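Local atomic coordinates of exodeoxyribonuclease (Neisseria meningitidis, PDB entry 4B5F), a protein that probably acts as an apurinic/apyrimidinic endonuclease and 3'-5' exonuclease on double-stranded DNA, using magnesium or manganese ions. Residues G53-W58 with R75-V80. Numbering follows the deposited sequence.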
ATOM      1  N   GLY A  53     -17.732 -12.147  -4.901  1.00 14.88           N
ATOM      2  CA  GLY A  53     -17.961 -13.050  -3.788  1.00 18.40           C
ATOM      3  C   GLY A  53     -16.817 -13.095  -2.793  1.00 19.01           C
ATOM      4  O   GLY A  53     -16.851 -13.869  -1.837  1.00 12.37           O
ATOM      5  N   MET A  54     -15.798 -12.272  -3.012  1.00 12.20           N
ATOM      6  CA  MET A  54     -14.690 -12.189  -2.071  1.00 11.29           C
ATOM      7  C   MET A  54     -15.155 -11.538  -0.775  1.00 15.77           C
ATOM      8  O   MET A  54     -16.022 -10.669  -0.784  1.00 16.69           O
ATOM      9  CB  MET A  54     -13.527 -11.384  -2.657  1.00 14.20           C
ATOM     10  CG  MET A  54     -12.921 -11.971  -3.922  1.00 15.20           C
ATOM     11  SD  MET A  54     -11.662 -10.895  -4.647  1.00 19.74           S
ATOM     12  CE  MET A  54     -10.348 -11.026  -3.439  1.00 13.24           C
ATOM     13  N   HIS A  55     -14.588 -11.976   0.342  1.00 12.46           N
ATOM     14  CA  HIS A  55     -14.802 -11.305   1.614  1.00 16.36           C
ATOM     15  C   HIS A  55     -14.098  -9.956   1.557  1.00 19.61           C
ATOM     16  O   HIS A  55     -13.134  -9.789   0.813  1.00 12.00           O
ATOM     17  CB  HIS A  55     -14.247 -12.149   2.759  1.00 12.64           C
ATOM     18  CG  HIS A  55     -14.858 -13.512   2.852  1.00 16.80           C
ATOM     19  ND1 HIS A  55     -15.916 -13.799   3.687  1.00 20.47           N
ATOM     20  CD2 HIS A  55     -14.564 -14.666   2.205  1.00 17.57           C
ATOM     21  CE1 HIS A  55     -16.245 -15.071   3.555  1.00 18.21           C
ATOM     22  NE2 HIS A  55     -15.441 -15.620   2.663  1.00 19.76           N
ATOM     23  N   GLY A  56     -14.583  -8.991   2.329  1.00 12.95           N
ATOM     24  CA  GLY A  56     -14.004  -7.661   2.303  1.00 13.70           C
ATOM     25  C   GLY A  56     -14.164  -6.913   3.608  1.00 16.26           C
ATOM     26  O   GLY A  56     -15.202  -7.007   4.266  1.00  9.85           O
ATOM     27  N   HIS A  57     -13.128  -6.172   3.985  1.00 16.44           N
ATOM     28  CA  HIS A  57     -13.170  -5.369   5.202  1.00 13.57           C
ATOM     29  C   HIS A  57     -12.480  -4.031   4.985  1.00 15.33           C
ATOM     30  O   HIS A  57     -11.322  -3.978   4.587  1.00 17.20           O
ATOM     31  CB  HIS A  57     -12.530  -6.128   6.364  1.00 10.57           C
ATOM     32  CG  HIS A  57     -13.159  -7.459   6.625  1.00 18.40           C
ATOM     33  ND1 HIS A  57     -14.211  -7.628   7.497  1.00 16.11           N
ATOM     34  CD2 HIS A  57     -12.895  -8.684   6.112  1.00 14.68           C
ATOM     35  CE1 HIS A  57     -14.562  -8.900   7.520  1.00 10.10           C
ATOM     36  NE2 HIS A  57     -13.780  -9.563   6.688  1.00 16.52           N
ATOM     37  N   TRP A  58     -13.199  -2.948   5.255  1.00 14.72           N
ATOM     38  CA  TRP A  58     -12.707  -1.617   4.937  1.00 13.08           C
ATOM     39  C   TRP A  58     -12.697  -0.712   6.157  1.00 20.65           C
ATOM     40  O   TRP A  58     -13.398  -0.960   7.138  1.00 17.42           O
ATOM     41  CB  TRP A  58     -13.590  -0.991   3.860  1.00  9.75           C
ATOM     42  CG  TRP A  58     -15.039  -1.028   4.230  1.00 12.77           C
ATOM     43  CD1 TRP A  58     -15.743  -0.064   4.887  1.00 17.16           C
ATOM     44  CD2 TRP A  58     -15.957  -2.098   3.982  1.00 16.39           C
ATOM     45  NE1 TRP A  58     -17.047  -0.462   5.057  1.00 16.63           N
ATOM     46  CE2 TRP A  58     -17.204  -1.708   4.509  1.00 19.25           C
ATOM     47  CE3 TRP A  58     -15.847  -3.346   3.360  1.00 13.59           C
ATOM     48  CZ2 TRP A  58     -18.333  -2.521   4.434  1.00 21.66           C
ATOM     49  CZ3 TRP A  58     -16.970  -4.152   3.288  1.00 17.24           C
ATOM     50  CH2 TRP A  58     -18.195  -3.736   3.821  1.00 19.50           C
ATOM     51  N   ARG A  75     -10.472 -16.120   0.682  1.00 15.20           N
ATOM     52  CA  ARG A  75     -10.628 -16.859   1.928  0.60 20.55           C
ATOM     53  C   ARG A  75     -11.200 -15.969   3.028  1.00 24.31           C
ATOM     54  O   ARG A  75     -10.915 -14.773   3.081  1.00 15.69           O
ATOM     55  CB  ARG A  75      -9.280 -17.441   2.364  0.60 23.81           C
ATOM     56  CG  ARG A  75      -9.299 -18.158   3.704  0.60 25.70           C
ATOM     57  CD  ARG A  75      -7.929 -18.737   4.028  0.60 30.65           C
ATOM     58  NE  ARG A  75      -7.890 -19.362   5.346  0.60 30.26           N
ATOM     59  CZ  ARG A  75      -6.819 -19.958   5.859  0.60 34.15           C
ATOM     60  NH1 ARG A  75      -5.693 -20.016   5.161  0.60 32.71           N
ATOM     61  NH2 ARG A  75      -6.873 -20.499   7.068  0.60 34.03           N
ATOM     62  N   LYS A  76     -12.004 -16.559   3.907  1.00 20.00           N
ATOM     63  CA  LYS A  76     -12.582 -15.826   5.026  1.00 19.67           C
ATOM     64  C   LYS A  76     -11.559 -15.690   6.149  1.00 15.67           C
ATOM     65  O   LYS A  76     -11.061 -16.690   6.665  1.00 17.49           O
ATOM     66  CB  LYS A  76     -13.839 -16.533   5.541  1.00 19.61           C
ATOM     67  CG  LYS A  76     -14.519 -15.827   6.706  1.00 18.56           C
ATOM     68  CD  LYS A  76     -15.701 -16.631   7.226  1.00 30.69           C
ATOM     69  CE  LYS A  76     -16.333 -15.976   8.445  1.00 27.94           C
ATOM     70  NZ  LYS A  76     -16.898 -14.632   8.133  1.00 39.99           N
ATOM     71  N   PRO A  77     -11.235 -14.446   6.527  1.00 18.30           N
ATOM     72  CA  PRO A  77     -10.291 -14.219   7.625  1.00 24.45           C
ATOM     73  C   PRO A  77     -10.876 -14.685   8.955  1.00 23.79           C
ATOM     74  O   PRO A  77     -12.079 -14.550   9.174  1.00 24.48           O
ATOM     75  CB  PRO A  77     -10.113 -12.698   7.626  1.00 13.19           C
ATOM     76  CG  PRO A  77     -11.358 -12.170   6.998  1.00 21.75           C
ATOM     77  CD  PRO A  77     -11.748 -13.186   5.965  1.00 19.29           C
ATOM     78  N   ASP A  78     -10.036 -15.235   9.826  1.00 23.00           N
ATOM     79  CA  ASP A  78     -10.495 -15.666  11.141  1.00 26.74           C
ATOM     80  C   ASP A  78     -10.432 -14.528  12.154  1.00 17.99           C
ATOM     81  O   ASP A  78     -10.751 -14.713  13.325  1.00 23.68           O
ATOM     82  CB  ASP A  78      -9.698 -16.877  11.636  1.00 24.85           C
ATOM     83  CG  ASP A  78      -8.204 -16.708  11.457  1.00 31.31           C
ATOM     84  OD1 ASP A  78      -7.576 -16.012  12.283  1.00 36.12           O
ATOM     85  OD2 ASP A  78      -7.655 -17.275  10.489  1.00 37.51           O
ATOM     86  N   ASN A  79     -10.021 -13.351  11.693  1.00 16.26           N
ATOM     87  CA  ASN A  79      -9.972 -12.167  12.543  1.00 15.54           C
ATOM     88  C   ASN A  79      -9.719 -10.903  11.734  1.00 18.98           C
ATOM     89  O   ASN A  79      -8.956 -10.919  10.772  1.00 12.78           O
ATOM     90  CB  ASN A  79      -8.906 -12.317  13.632  1.00 15.78           C
ATOM     91  CG  ASN A  79      -8.794 -11.086  14.510  1.00 16.14           C
ATOM     92  OD1 ASN A  79      -9.700 -10.777  15.282  1.00 19.53           O
ATOM     93  ND2 ASN A  79      -7.674 -10.379  14.403  1.00 22.01           N
ATOM     94  N   VAL A  80     -10.368  -9.813  12.129  1.00 17.91           N
ATOM     95  CA  VAL A  80     -10.219  -8.538  11.436  1.00 19.96           C
ATOM     96  C   VAL A  80      -9.987  -7.399  12.424  1.00 19.85           C
ATOM     97  O   VAL A  80     -10.656  -7.310  13.453  1.00 19.99           O
ATOM     98  CB  VAL A  80     -11.458  -8.215  10.574  1.00 21.40           C
ATOM     99  CG1 VAL A  80     -11.301  -6.859   9.903  1.00 17.50           C
ATOM    100  CG2 VAL A  80     -11.686  -9.306   9.536  1.00 19.91           C
TER
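Val80 lays its CG2 methyl squarely on the imidazole of His57: the methyl sits 3.5 Å from the ring centroid and only 6° off the ring normal, a tight, centred CH-pi contact. With Val80 CG1 opposite the backbone N (chi1 178°), CG2 lies beside that N and opposite the carbonyl carbon, where it comes over the ring, while CG1 reaches back to His57 CB at 3.8 Å. Pro77 adds its ring carbon CG obliquely, 3.6 Å from His57 NE2. Pro77 also rests on Cys98 and Phe100, so this proline, wedged against strand 95-100, marks the buried side.

Strand 55-59 is the outermost strand of one sheet and strand 79-82 belongs to the other, so the contact joins the margins of the two sheets of the DNase I-like fold, through the connection between strands 69-73 and 79-82, which itself supplies Arg75, Lys76 and Pro77.

Around His55 the contact is more open to solvent, for Lys76 and Arg75 are both exposed. Lys76 CB lies over one face of that imidazole, 3.6 Å from the centroid but 22° off the normal, displaced toward the ring's rim. Beyond it the lysine chain runs extended to CE and then bends, leaving NZ 4.6 Å from His55 ND1, a proximity that might disfavour protonation of the histidine. Arg75, its side chain directed away, meets the His55 ring through backbone alone, with its carbonyl carbon C 3.7 Å from His55 CD2.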